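Local structure of lumazine protein (Photobacterium kishitanii, 3A35) at residues V51-I54 / V59-D62; Q65-N68 / F72-L75; I147-I150 / I155-N158; I111-D116 / Y159-S164; L43-S48 / T166-T171. The protein serves as an antenna protein of luminous bacteria, probably shifting luciferase emission to shorter wavelength through a bound lumazine chromophore, and here carries riboflavin instead. One frame throughout, in Å; residues are numbered along the deposited sequence.

Contact 1 of 5, residues V51-I54 / V59-D62; sequences VVRI and VYFD. With RBF (riboflavin), chain C.
Val59 meets both ends of segment 51-54. Its CG1 packs against the two methyls of Val51, 3.8 Å from Val51 CG2, while its CG2 lies beside Ile54 CG1. With Val59 CG1 anti to the backbone N (chi1 -180°), one branch turns to each partner. Helix 30-34 adds Leu33 to this apolar side.

Tyr60 carries the centre of the contact. Its N-H gives a nearly straight bond to Arg53 O (2.9 Å from Tyr60 N), and its own carbonyl takes the N-H of Val52, with 2.7 Å between Val52 N and Tyr60 O. On the face shared by Arg53 and Tyr60, the extended arginine chain runs alongside the ring and lays its guanidinium flat on it, planes 14° apart and centres 4.6 Å apart. Arg53 NH1 is the nitrogen that reaches the ring, 3.4 Å from Tyr60 CZ. The phenol OH is bonded to Lys14.

Phe61 starts out away from segment 51-54, but its ring comes back to it, and Phe61 CE1 lies 3.6 Å from Val51 CG2. Met42 and Val44 of strand 41-44 also touch this ring.

Asp62 ends the walk at the chromophore pocket: its backbone O accepts N3-H of riboflavin, 2.8 Å from ligand N3 to Asp62 O. Its OD2 brushes Val52 CG2.

Chemically, the hairpin of strands 47-55 and 58-63 puts a flat guanidinium-on-ring stack on one face and an apolar cluster on the other, and meets the flavin imide N-H with a main-chain carbonyl, while the Asp62 carboxylate is engaged by Arg23.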
# COMPACT_ATOMS: atom_id res chain seq x y z
N VAL A 51 1.41 -3.45 -15.15
CA VAL A 51 2.18 -2.43 -15.88
C VAL A 51 1.69 -2.29 -17.33
O VAL A 51 1.61 -3.35 -18.02
CB VAL A 51 3.67 -2.83 -15.84
CG1 VAL A 51 4.51 -1.92 -16.70
CG2 VAL A 51 4.23 -2.92 -14.41
N VAL A 52 1.46 -1.07 -17.74
CA VAL A 52 0.98 -0.83 -19.11
C VAL A 52 2.16 -0.39 -20.00
O VAL A 52 2.06 -0.65 -21.20
CB VAL A 52 -0.04 0.34 -19.04
CG1 VAL A 52 -0.11 1.12 -20.38
CG2 VAL A 52 -1.36 -0.20 -18.46
N ARG A 53 3.19 0.27 -19.50
CA ARG A 53 4.22 0.83 -20.39
C ARG A 53 5.40 1.09 -19.48
O ARG A 53 5.18 1.43 -18.29
CB ARG A 53 3.74 2.09 -21.09
CG ARG A 53 4.78 2.94 -21.68
CD ARG A 53 4.20 4.19 -22.10
NE ARG A 53 5.29 4.96 -22.61
CZ ARG A 53 5.42 6.28 -22.51
NH1 ARG A 53 4.50 7.04 -21.91
NH2 ARG A 53 6.50 6.80 -23.14
N ILE A 54 6.60 1.01 -19.95
CA ILE A 54 7.80 1.49 -19.26
C ILE A 54 8.63 2.37 -20.16
O ILE A 54 8.91 1.99 -21.33
CB ILE A 54 8.59 0.37 -18.76
CG1 ILE A 54 7.79 -0.51 -17.81
CG2 ILE A 54 9.84 0.95 -18.12
CD1 ILE A 54 8.60 -1.83 -17.46
N VAL A 59 7.34 3.83 -14.82
CA VAL A 59 6.48 2.69 -15.04
C VAL A 59 5.07 3.14 -14.91
O VAL A 59 4.68 3.83 -13.96
CB VAL A 59 6.82 1.65 -13.93
CG1 VAL A 59 5.94 0.41 -14.11
CG2 VAL A 59 8.30 1.19 -14.02
N TYR A 60 4.25 2.82 -15.91
CA TYR A 60 2.90 3.29 -15.99
C TYR A 60 1.82 2.23 -15.68
O TYR A 60 1.95 1.04 -16.06
CB TYR A 60 2.62 3.78 -17.44
CG TYR A 60 3.42 5.07 -17.81
CD1 TYR A 60 2.80 6.31 -17.68
CD2 TYR A 60 4.72 5.00 -18.31
CE1 TYR A 60 3.52 7.52 -18.03
CE2 TYR A 60 5.40 6.19 -18.69
CZ TYR A 60 4.72 7.31 -18.54
OH TYR A 60 5.39 8.56 -18.83
N PHE A 61 0.79 2.71 -14.99
CA PHE A 61 -0.35 1.86 -14.62
C PHE A 61 -1.60 2.59 -14.92
O PHE A 61 -1.72 3.79 -14.68
CB PHE A 61 -0.33 1.57 -13.05
CG PHE A 61 0.91 0.88 -12.57
CD1 PHE A 61 0.95 -0.54 -12.54
CD2 PHE A 61 2.00 1.61 -12.17
CE1 PHE A 61 2.07 -1.20 -12.12
CE2 PHE A 61 3.20 0.90 -11.72
CZ PHE A 61 3.20 -0.46 -11.70
N ASP A 62 -2.64 1.86 -15.37
CA ASP A 62 -4.00 2.41 -15.36
C ASP A 62 -4.82 2.01 -14.15
O ASP A 62 -4.83 0.74 -13.85
CB ASP A 62 -4.69 1.93 -16.66
CG ASP A 62 -4.24 2.62 -17.88
OD1 ASP A 62 -3.94 3.84 -17.82
OD2 ASP A 62 -4.22 2.06 -19.02
N1 RBF C . -7.11 -2.70 -10.99
C2 RBF C . -6.80 -1.59 -11.70
O2 RBF C . -7.42 -0.50 -11.50
N3 RBF C . -5.77 -1.55 -12.63
C4 RBF C . -4.97 -2.69 -12.88
O4 RBF C . -4.06 -2.59 -13.72
C4A RBF C . -5.37 -3.84 -12.19
N5 RBF C . -4.65 -5.06 -12.50
C5A RBF C . -5.03 -6.20 -11.80
C6 RBF C . -4.42 -7.40 -12.20
C7 RBF C . -4.85 -8.55 -11.49
C7M RBF C . -4.20 -9.88 -11.98
C8 RBF C . -5.76 -8.53 -10.47
C8M RBF C . -6.09 -9.78 -9.77
C9 RBF C . -6.36 -7.29 -10.07
C9A RBF C . -6.05 -6.15 -10.80
N10 RBF C . -6.71 -4.90 -10.51
C10 RBF C . -6.38 -3.81 -11.27
C1' RBF C . -7.78 -4.81 -9.61
C2' RBF C . -7.46 -4.19 -8.26
O2' RBF C . -6.35 -4.92 -7.64
C3' RBF C . -8.59 -4.25 -7.37
O3' RBF C . -9.69 -3.50 -8.11
C4' RBF C . -8.42 -3.42 -6.09
O4' RBF C . -7.49 -4.09 -5.21
C5' RBF C . -9.74 -3.25 -5.32
O5' RBF C . -9.62 -2.38 -4.20

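Contact 2 of 5, residues Q65-N68 / F72-L75; sequences QAIN and FREL. With RBF (riboflavin), chain C.
The riboflavin pocket is bordered by the loop that follows strand 58-63, and this contact folds that loop back on itself, Ile67 and Asn68 meeting Arg73. The carbonyl of Ile67 is the focus. A water supplies the firm, directed link: it donates to Ile67 O at 2.8 Å and accepts from Arg73 N.

The Arg73 side chain is modelled in two conformers, and what follows holds for one of them, the other being less certain. In it the guanidinium lies across Ile67 O, which sits 3.2 Å above the guanidinium plane, over its centre; Arg73 CZ is 3.3 Å from Ile67 O. A bend at chi3 (39°) in an otherwise extended chain turns the group face-on, so the proximity of carbonyl and cation is probably electrostatic in character. At the guanidinium edge comes the side-chain amide of Asn68, crossing at an oblique angle.

The other end of segment 65-68 holds the ligand. Ala66 N donates to riboflavin O2 at 2.8 Å, and Ala66 CB lies 3.3 Å from the same O2 atom. The extended Gln65 side chain runs beside the ribityl root: Gln65 CD is 3.5 Å from ligand C1', Gln65 CG 3.4 Å from ligand O3'.

Both segments belong to the long connection between strands 58-63 and 80-84 of the N-terminal barrel. Segment 72-75 opens with a 3-10 turn, where Leu75 N bonds to Phe72 O. Phe72 packs on Cys47 and Leu49 of strand 47-55, Ala66 also touches Cys47, and the carbonyl of Arg73 is bonded to Gln22, at the start of strand 22-27.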
# COMPACT_ATOMS: atom_id res chain seq x y z
N GLN A 65 -10.37 -0.46 -12.53
CA GLN A 65 -11.11 -1.30 -11.62
C GLN A 65 -10.97 -0.94 -10.17
O GLN A 65 -11.83 -1.05 -9.35
CB GLN A 65 -10.63 -2.68 -11.89
CG GLN A 65 -11.36 -3.75 -11.07
CD GLN A 65 -10.81 -5.16 -11.39
OE1 GLN A 65 -10.17 -5.44 -12.42
NE2 GLN A 65 -11.07 -6.03 -10.43
N ALA A 66 -9.72 -0.44 -9.82
CA ALA A 66 -9.44 -0.11 -8.47
C ALA A 66 -9.78 1.30 -8.00
O ALA A 66 -9.62 1.66 -6.85
CB ALA A 66 -7.90 -0.27 -8.25
N ILE A 67 -10.38 2.07 -8.94
CA ILE A 67 -10.43 3.57 -8.70
C ILE A 67 -11.36 3.97 -7.54
O ILE A 67 -11.19 5.05 -6.94
CB ILE A 67 -10.79 4.27 -9.97
CG1 ILE A 67 -10.39 5.75 -9.84
CG2 ILE A 67 -12.30 4.22 -10.20
CD1 ILE A 67 -10.26 6.44 -11.10
N ASN A 68 -12.36 3.16 -7.24
CA ASN A 68 -13.37 3.50 -6.22
C ASN A 68 -13.09 2.99 -4.86
O ASN A 68 -13.85 3.27 -3.89
CB ASN A 68 -14.75 2.94 -6.66
CG ASN A 68 -15.21 3.60 -7.93
OD1 ASN A 68 -15.51 2.94 -8.92
ND2 ASN A 68 -15.25 4.92 -7.89
N PHE A 72 -5.68 5.96 -4.99
CA PHE A 72 -5.02 6.52 -6.18
C PHE A 72 -5.68 7.81 -6.76
O PHE A 72 -4.93 8.74 -7.11
CB PHE A 72 -4.99 5.50 -7.28
CG PHE A 72 -4.04 4.36 -6.98
CD1 PHE A 72 -2.68 4.57 -7.08
CD2 PHE A 72 -4.50 3.14 -6.56
CE1 PHE A 72 -1.81 3.48 -6.82
CE2 PHE A 72 -3.63 2.07 -6.29
CZ PHE A 72 -2.29 2.25 -6.39
N ARG A 73 -6.99 7.89 -6.63
CA ARG A 73 -7.75 8.97 -7.30
C ARG A 73 -7.25 10.26 -6.77
O ARG A 73 -7.20 11.26 -7.59
CB ARG A 73 -9.24 8.69 -7.03
CG ARG A 73 -10.25 9.77 -7.62
CD ARG A 73 -11.67 9.33 -7.49
NE ARG A 73 -12.00 8.62 -6.23
CZ ARG A 73 -12.96 7.69 -6.13
NH1 ARG A 73 -13.63 7.39 -7.23
NH2 ARG A 73 -13.25 7.11 -4.98
N GLU A 74 -6.88 10.29 -5.48
CA GLU A 74 -6.48 11.57 -4.82
C GLU A 74 -5.05 11.73 -4.65
O GLU A 74 -4.63 12.69 -4.03
CB GLU A 74 -7.06 11.64 -3.43
CG GLU A 74 -8.00 12.73 -3.15
CD GLU A 74 -9.33 12.22 -3.31
OE1 GLU A 74 -9.62 11.94 -4.51
OE2 GLU A 74 -10.08 12.10 -2.28
N LEU A 75 -4.22 10.83 -5.15
CA LEU A 75 -2.80 11.08 -5.01
C LEU A 75 -2.35 12.19 -6.01
O LEU A 75 -3.03 12.54 -6.97
CB LEU A 75 -1.99 9.76 -5.25
CG LEU A 75 -2.30 8.58 -4.29
CD1 LEU A 75 -1.42 7.42 -4.75
CD2 LEU A 75 -2.04 8.99 -2.95
N1 RBF C . -7.11 -2.70 -10.99
C2 RBF C . -6.80 -1.59 -11.70
O2 RBF C . -7.42 -0.50 -11.50
N3 RBF C . -5.77 -1.55 -12.63
C4 RBF C . -4.97 -2.69 -12.88
O4 RBF C . -4.06 -2.59 -13.72
C4A RBF C . -5.37 -3.84 -12.19
N5 RBF C . -4.65 -5.06 -12.50
C5A RBF C . -5.03 -6.20 -11.80
C6 RBF C . -4.42 -7.40 -12.20
C7 RBF C . -4.85 -8.55 -11.49
C7M RBF C . -4.20 -9.88 -11.98
C8 RBF C . -5.76 -8.53 -10.47
C8M RBF C . -6.09 -9.78 -9.77
C9 RBF C . -6.36 -7.29 -10.07
C9A RBF C . -6.05 -6.15 -10.80
N10 RBF C . -6.71 -4.90 -10.51
C10 RBF C . -6.38 -3.81 -11.27
C1' RBF C . -7.78 -4.81 -9.61
C2' RBF C . -7.46 -4.19 -8.26
O2' RBF C . -6.35 -4.92 -7.64
C3' RBF C . -8.59 -4.25 -7.37
O3' RBF C . -9.69 -3.50 -8.11
C4' RBF C . -8.42 -3.42 -6.09
O4' RBF C . -7.49 -4.09 -5.21
C5' RBF C . -9.74 -3.25 -5.32
O5' RBF C . -9.62 -2.38 -4.20
O HOH W 1 -8.44 5.49 -6.60

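Contact 3 of 5, residues I147-I150 / I155-N158; sequences IEEI and IFIN
Backbone bonds first: Phe156 O takes two donors, Glu148 N at 2.7 Å and, weakly, Glu149 N at 3.4 Å. In return Phe156 N gives a nearly straight bond to Glu149 O, 2.9 Å between the two atoms.

Aromatic contacts come next, for both glutamates lie alongside the Phe156 ring. Glu148 CB stands over one face, a CH-pi contact 4.0 Å from the ring centroid, while the extended Glu149 brings its carboxylate to the ring edge, turned 88° to the ring plane. Edge hydrogens carry slight positive charge, so this placement of an anion is probably favourable. Tyr121 stacks with the same ring.

Water makes the polar link. A bend at chi2 (71°) carries the Glu148 carboxylate over to Asn158, where OE1 meets two waters: one accepts from Asn158 N at 2.9 Å, the other lies near Asn158 O. The amide OD1 of Asn158 is bonded to Arg117.

Apolar packing joins Ile150 CG1 to Ile155 CG2 at 3.8 Å, on the sheet face that Ile132 and Ile138 help to line.

Two residues facing one across strands 143-151 and 154-160 make a classic beta bulge, set in a hairpin of the C-terminal six-stranded barrel.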
# COMPACT_ATOMS: atom_id res chain seq x y z
N ILE A 147 -2.07 -6.61 13.91
CA ILE A 147 -2.84 -5.57 14.65
C ILE A 147 -2.41 -5.63 16.11
O ILE A 147 -2.20 -6.77 16.67
CB ILE A 147 -4.31 -5.78 14.47
CG1 ILE A 147 -4.63 -5.66 12.94
CG2 ILE A 147 -5.11 -4.84 15.38
CD1 ILE A 147 -6.10 -6.00 12.65
N GLU A 148 -2.19 -4.50 16.80
CA GLU A 148 -1.84 -4.48 18.20
C GLU A 148 -3.08 -4.52 19.08
O GLU A 148 -3.18 -5.28 20.05
CB GLU A 148 -1.04 -3.23 18.49
CG GLU A 148 -0.30 -3.43 19.68
CD GLU A 148 0.89 -4.44 19.51
OE1 GLU A 148 1.38 -4.81 18.43
OE2 GLU A 148 1.37 -4.87 20.56
N GLU A 149 -4.00 -3.61 18.82
CA GLU A 149 -5.24 -3.44 19.55
C GLU A 149 -6.33 -2.79 18.68
O GLU A 149 -5.99 -2.09 17.67
CB GLU A 149 -4.96 -2.52 20.73
CG GLU A 149 -3.95 -2.93 21.80
CD GLU A 149 -3.50 -1.67 22.68
OE1 GLU A 149 -4.33 -0.71 22.81
OE2 GLU A 149 -2.31 -1.63 23.18
N ILE A 150 -7.61 -3.05 18.95
CA ILE A 150 -8.71 -2.36 18.30
C ILE A 150 -9.54 -1.72 19.40
O ILE A 150 -9.92 -2.41 20.37
CB ILE A 150 -9.51 -3.32 17.46
CG1 ILE A 150 -8.59 -3.98 16.44
CG2 ILE A 150 -10.74 -2.58 16.79
CD1 ILE A 150 -9.20 -5.11 15.53
N ILE A 155 -7.94 1.04 14.72
CA ILE A 155 -6.96 -0.05 14.83
C ILE A 155 -5.57 0.51 15.11
O ILE A 155 -5.17 1.50 14.48
CB ILE A 155 -6.98 -0.99 13.57
CG1 ILE A 155 -6.59 -0.30 12.30
CG2 ILE A 155 -8.32 -1.65 13.44
CD1 ILE A 155 -6.09 -1.28 11.29
N PHE A 156 -4.83 -0.04 16.05
CA PHE A 156 -3.54 0.37 16.43
C PHE A 156 -2.54 -0.64 15.94
O PHE A 156 -2.59 -1.84 16.26
CB PHE A 156 -3.49 0.58 17.95
CG PHE A 156 -2.18 0.62 18.54
CD1 PHE A 156 -1.08 1.24 17.92
CD2 PHE A 156 -1.99 0.11 19.84
CE1 PHE A 156 0.20 1.32 18.50
CE2 PHE A 156 -0.75 0.14 20.43
CZ PHE A 156 0.37 0.77 19.81
N ILE A 157 -1.62 -0.22 15.08
CA ILE A 157 -0.55 -1.01 14.59
C ILE A 157 0.77 -0.45 15.04
O ILE A 157 1.04 0.72 14.93
CB ILE A 157 -0.54 -1.09 13.04
CG1 ILE A 157 -1.89 -1.63 12.60
CG2 ILE A 157 0.54 -2.18 12.60
CD1 ILE A 157 -2.32 -1.13 11.31
N ASN A 158 1.61 -1.32 15.64
CA ASN A 158 2.82 -0.82 16.26
C ASN A 158 3.98 -1.39 15.43
O ASN A 158 4.34 -2.60 15.53
CB ASN A 158 2.83 -1.34 17.72
CG ASN A 158 4.04 -0.93 18.44
OD1 ASN A 158 4.99 -0.47 17.89
ND2 ASN A 158 3.99 -1.11 19.78
O HOH W 2 1.23 -4.17 15.76
O HOH W 3 3.89 -4.75 17.74

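Contact 4 of 5, residues I111-D116 / Y159-S164; sequences ITEEED and YPKNLS
Lys161 and Glu113 cross at a slant, the end of the lysine passing over the aliphatic part of the glutamate. Lys161 CE is 3.4 Å from Glu113 CG and 3.6 Å from Glu113 CB, so methylenes do much of the touching. The charged ends are further apart: Lys161 NZ and Glu113 OE1 form a long salt bridge of 3.7 Å. Bends at three successive torsions fold the lysine chain back, and they also let Lys161 NZ donate a hydrogen bond to Ser164 OG, 2.9 Å away. The ammonium is thus shared between a residue of its own segment and the carboxylate across from it.

Segment 159-164 leaves strand 154-160 through a type I turn from Pro160 to Leu163 and runs into a short, weakly bonded helix that starts about Leu163; segment 111-116 is the end of strand 104-114 and its turn into strand 117-123, all three strands belonging to the C-terminal antiparallel barrel.

In the backbone, Lys161 N donates to Asp116 O at 3.0 Å. It approaches from above the carbonyl plane, 43° out of it, with a C=O...N angle of 124°. Lys161 CB also rests against this carbonyl, 3.5 Å from Asp116 O. On the strand side, Glu113 packs on Leu118, and neighbouring Glu114 is paired with Lys119.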
# COMPACT_ATOMS: atom_id res chain seq x y z
N ILE A 111 -0.50 9.42 14.74
CA ILE A 111 0.79 8.73 14.66
C ILE A 111 1.58 9.18 15.88
O ILE A 111 1.62 10.39 16.23
CB ILE A 111 1.63 9.29 13.46
CG1 ILE A 111 0.79 9.22 12.20
CG2 ILE A 111 3.00 8.62 13.34
CD1 ILE A 111 0.59 7.79 11.87
N THR A 112 2.32 8.27 16.46
CA THR A 112 3.28 8.69 17.45
C THR A 112 4.54 7.91 17.18
O THR A 112 4.50 6.69 16.94
CB THR A 112 2.74 8.54 18.87
OG1 THR A 112 2.80 7.18 19.28
CG2 THR A 112 1.26 9.05 18.98
N GLU A 113 5.67 8.62 17.13
CA GLU A 113 6.96 7.96 17.07
C GLU A 113 7.61 7.92 18.44
O GLU A 113 8.02 8.98 18.92
CB GLU A 113 7.87 8.75 16.16
CG GLU A 113 7.36 8.84 14.76
CD GLU A 113 7.58 10.23 14.19
OE1 GLU A 113 8.75 10.70 14.20
OE2 GLU A 113 6.60 10.86 13.72
N GLU A 114 7.65 6.74 19.09
CA GLU A 114 8.38 6.55 20.38
C GLU A 114 9.05 5.22 20.58
O GLU A 114 8.52 4.18 20.17
CB GLU A 114 7.48 6.70 21.60
CG GLU A 114 6.09 7.21 21.37
CD GLU A 114 5.24 6.94 22.58
OE1 GLU A 114 4.89 5.74 22.83
OE2 GLU A 114 4.96 7.93 23.28
N GLU A 115 10.17 5.23 21.30
CA GLU A 115 10.75 3.97 21.81
C GLU A 115 11.10 3.03 20.68
O GLU A 115 10.90 1.80 20.81
CB GLU A 115 9.78 3.25 22.75
CG GLU A 115 9.59 3.92 24.13
CD GLU A 115 10.78 3.64 25.07
OE1 GLU A 115 11.71 2.91 24.62
OE2 GLU A 115 10.78 4.13 26.23
N ASP A 116 11.59 3.59 19.55
CA ASP A 116 11.97 2.82 18.34
C ASP A 116 10.81 2.19 17.56
O ASP A 116 11.02 1.23 16.81
CB ASP A 116 12.94 1.65 18.65
CG ASP A 116 14.30 2.16 19.14
OD1 ASP A 116 15.05 2.70 18.29
OD2 ASP A 116 14.58 2.02 20.37
N TYR A 159 4.46 -0.54 14.53
CA TYR A 159 5.49 -0.92 13.59
C TYR A 159 6.90 -0.68 14.14
O TYR A 159 7.07 0.31 14.85
CB TYR A 159 5.38 -0.08 12.31
CG TYR A 159 4.10 -0.29 11.50
CD1 TYR A 159 3.96 -1.47 10.69
CD2 TYR A 159 3.12 0.65 11.54
CE1 TYR A 159 2.80 -1.63 9.92
CE2 TYR A 159 1.94 0.55 10.75
CZ TYR A 159 1.82 -0.62 9.99
OH TYR A 159 0.58 -0.67 9.31
N PRO A 160 7.89 -1.46 13.72
CA PRO A 160 9.25 -1.07 14.05
C PRO A 160 9.53 0.23 13.28
O PRO A 160 9.21 0.32 12.09
CB PRO A 160 10.10 -2.18 13.45
CG PRO A 160 9.20 -3.06 12.51
CD PRO A 160 7.79 -2.63 12.79
N LYS A 161 10.24 1.19 13.91
CA LYS A 161 10.44 2.54 13.29
C LYS A 161 11.21 2.50 11.94
O LYS A 161 11.02 3.38 11.14
CB LYS A 161 11.06 3.60 14.28
CG LYS A 161 11.58 4.88 13.54
CD LYS A 161 11.53 6.19 14.28
CE LYS A 161 10.15 6.92 14.13
NZ LYS A 161 9.74 7.40 12.75
N ASN A 162 12.01 1.49 11.67
CA ASN A 162 12.73 1.54 10.42
C ASN A 162 11.85 1.33 9.20
O ASN A 162 12.32 1.54 8.13
CB ASN A 162 13.75 0.41 10.39
CG ASN A 162 13.23 -0.77 11.07
OD1 ASN A 162 12.48 -1.51 10.46
ND2 ASN A 162 13.52 -0.92 12.42
N LEU A 163 10.63 0.82 9.39
CA LEU A 163 9.64 0.87 8.28
C LEU A 163 9.17 2.30 7.98
O LEU A 163 8.48 2.56 6.95
CB LEU A 163 8.42 -0.01 8.58
CG LEU A 163 8.67 -1.51 8.64
CD1 LEU A 163 7.27 -2.06 8.95
CD2 LEU A 163 9.17 -2.05 7.34
N SER A 164 9.52 3.24 8.85
CA SER A 164 9.35 4.65 8.56
C SER A 164 10.22 4.99 7.38
O SER A 164 9.96 5.99 6.70
CB SER A 164 9.82 5.50 9.74
OG SER A 164 8.71 6.01 10.45

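Contact 5 of 5, residues L43-S48 / T166-T171; sequences LVNGCS and TTNLGT. With RBF (riboflavin), chain C.
Two side-chain amides, Asn45 and Asn168, meet with their planes turned 47° to each other, neither stacked nor coplanar. The touch is confined to one pair of atoms: Asn168 ND2 stands 3.0 Å from Asn45 OD1, a weak hydrogen bond with an N-H...O angle of only 127°.

Asn168 reaches over because its CG lies between the backbone N and carbonyl carbon (chi1 65°). The turn around it is braced by hydrogen bonds: Thr167 OG1 accepts from Leu169 N at 2.9 Å, an ST turn, while Asn168 O takes both Thr171 OG1, at 2.6 Å and on an in-plane lone pair, and Thr171 N.

Asn45 sits with Gly46 at the corner of a type I' turn, where Cys47 N bonds to Val44 O and Val44 N to Cys47 O. This tight hairpin links strands 41-44 and 47-55, and the strand leaving the turn reaches riboflavin: ligand O2' donates to Ser48 O at 2.8 Å, and Cys47 SG lies near the ribityl hydroxyls.

The two predicted lumazine-binding repeats meet here through buried amides. The bond between the amides is bent, and each of its two atoms has a stronger partner in the backbone of strand 80-84: Asn45 OD1 accepts from Asn82 N, and Asn168 ND2 donates to Lys80 O, which ties both asparagines to the same strand.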
# COMPACT_ATOMS: atom_id res chain seq x y z
N LEU A 43 2.28 -5.19 -6.61
CA LEU A 43 1.56 -4.29 -5.66
C LEU A 43 2.12 -2.89 -5.61
O LEU A 43 3.30 -2.66 -5.42
CB LEU A 43 1.62 -4.86 -4.23
CG LEU A 43 1.07 -6.28 -4.12
CD1 LEU A 43 1.01 -6.59 -2.59
CD2 LEU A 43 -0.33 -6.46 -4.71
N VAL A 44 1.18 -1.95 -5.77
CA VAL A 44 1.52 -0.53 -5.62
C VAL A 44 0.62 -0.01 -4.49
O VAL A 44 -0.62 -0.11 -4.54
CB VAL A 44 1.17 0.23 -6.92
CG1 VAL A 44 1.54 1.76 -6.65
CG2 VAL A 44 1.97 -0.30 -8.05
N ASN A 45 1.27 0.41 -3.38
CA ASN A 45 0.47 0.66 -2.20
C ASN A 45 -0.48 -0.44 -1.84
O ASN A 45 -1.62 -0.27 -1.33
CB ASN A 45 -0.32 1.95 -2.22
CG ASN A 45 0.53 3.21 -2.04
OD1 ASN A 45 1.61 3.17 -1.47
ND2 ASN A 45 -0.02 4.36 -2.44
N GLY A 46 0.02 -1.70 -1.98
CA GLY A 46 -0.77 -2.88 -1.58
C GLY A 46 -1.81 -3.26 -2.58
O GLY A 46 -2.49 -4.33 -2.39
N CYS A 47 -1.97 -2.53 -3.71
CA CYS A 47 -3.02 -2.88 -4.67
C CYS A 47 -2.39 -3.57 -5.89
O CYS A 47 -1.47 -3.05 -6.48
CB CYS A 47 -3.61 -1.57 -5.15
SG CYS A 47 -5.03 -1.75 -6.28
N SER A 48 -3.00 -4.70 -6.30
CA SER A 48 -2.55 -5.33 -7.52
C SER A 48 -2.89 -4.40 -8.72
O SER A 48 -4.06 -4.13 -8.98
CB SER A 48 -3.20 -6.68 -7.74
OG SER A 48 -2.64 -7.66 -6.85
N THR A 166 11.82 2.59 4.99
CA THR A 166 11.81 1.79 3.80
C THR A 166 10.38 1.73 3.13
O THR A 166 10.19 1.12 2.05
CB THR A 166 12.33 0.35 4.19
OG1 THR A 166 11.44 -0.39 5.02
CG2 THR A 166 13.62 0.50 5.04
N THR A 167 9.41 2.41 3.73
CA THR A 167 8.04 2.44 3.07
C THR A 167 7.47 3.83 3.25
O THR A 167 8.05 4.62 4.14
CB THR A 167 7.12 1.57 3.82
OG1 THR A 167 6.75 2.15 5.11
CG2 THR A 167 7.66 0.13 3.98
N ASN A 168 6.33 4.14 2.68
CA ASN A 168 5.76 5.45 2.88
C ASN A 168 5.02 5.61 4.21
O ASN A 168 4.36 6.62 4.44
CB ASN A 168 4.84 5.81 1.71
CG ASN A 168 3.60 4.91 1.60
OD1 ASN A 168 3.20 4.18 2.51
ND2 ASN A 168 2.95 5.04 0.46
N LEU A 169 5.13 4.60 5.09
CA LEU A 169 4.55 4.75 6.45
C LEU A 169 5.06 6.00 7.14
O LEU A 169 4.31 6.62 7.93
CB LEU A 169 4.67 3.46 7.35
CG LEU A 169 3.85 2.29 6.85
CD1 LEU A 169 4.12 1.09 7.85
CD2 LEU A 169 2.32 2.56 6.77
N GLY A 170 6.28 6.42 6.84
CA GLY A 170 6.85 7.57 7.48
C GLY A 170 6.40 8.89 6.86
O GLY A 170 6.88 9.96 7.28
N THR A 171 5.54 8.86 5.84
CA THR A 171 4.92 10.11 5.24
C THR A 171 3.47 10.29 5.87
O THR A 171 2.84 11.34 5.69
CB THR A 171 4.75 9.98 3.68
OG1 THR A 171 3.76 8.96 3.38
CG2 THR A 171 6.04 9.68 3.04
N1 RBF C . -7.11 -2.70 -10.99
C2 RBF C . -6.80 -1.59 -11.70
O2 RBF C . -7.42 -0.50 -11.50
N3 RBF C . -5.77 -1.55 -12.63
C4 RBF C . -4.97 -2.69 -12.88
O4 RBF C . -4.06 -2.59 -13.72
C4A RBF C . -5.37 -3.84 -12.19
N5 RBF C . -4.65 -5.06 -12.50
C5A RBF C . -5.03 -6.20 -11.80
C6 RBF C . -4.42 -7.40 -12.20
C7 RBF C . -4.85 -8.55 -11.49
C7M RBF C . -4.20 -9.88 -11.98
C8 RBF C . -5.76 -8.53 -10.47
C8M RBF C . -6.09 -9.78 -9.77
C9 RBF C . -6.36 -7.29 -10.07
C9A RBF C . -6.05 -6.15 -10.80
N10 RBF C . -6.71 -4.90 -10.51
C10 RBF C . -6.38 -3.81 -11.27
C1' RBF C . -7.78 -4.81 -9.61
C2' RBF C . -7.46 -4.19 -8.26
O2' RBF C . -6.35 -4.92 -7.64
C3' RBF C . -8.59 -4.25 -7.37
O3' RBF C . -9.69 -3.50 -8.11
C4' RBF C . -8.42 -3.42 -6.09
O4' RBF C . -7.49 -4.09 -5.21
C5' RBF C . -9.74 -3.25 -5.32
O5' RBF C . -9.62 -2.38 -4.20

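Contacts 1, 2 and 5 all reach riboflavin, which lies at the N-terminal barrel: contact 1 takes the N3 edge, contact 2 the O2 corner and contact 5 the ribityl chain. Contact 5 touches both the others, Phe61 CZ packing 3.8 Å from Val44 CG2 and Phe72 CZ lying 3.4 Å from Val44 O. Contacts 3 and 4 belong to the second barrel, share strand 154-160 and have centres about 13 Å apart. Contacts 1 and 3 use the corresponding hairpins of the two barrels, their centres about 34 Å apart on opposite sides of the chain's centre. Between the barrels sits contact 5, which meets contact 4 where Tyr159 CZ comes 3.6 Å from Leu169 CD1.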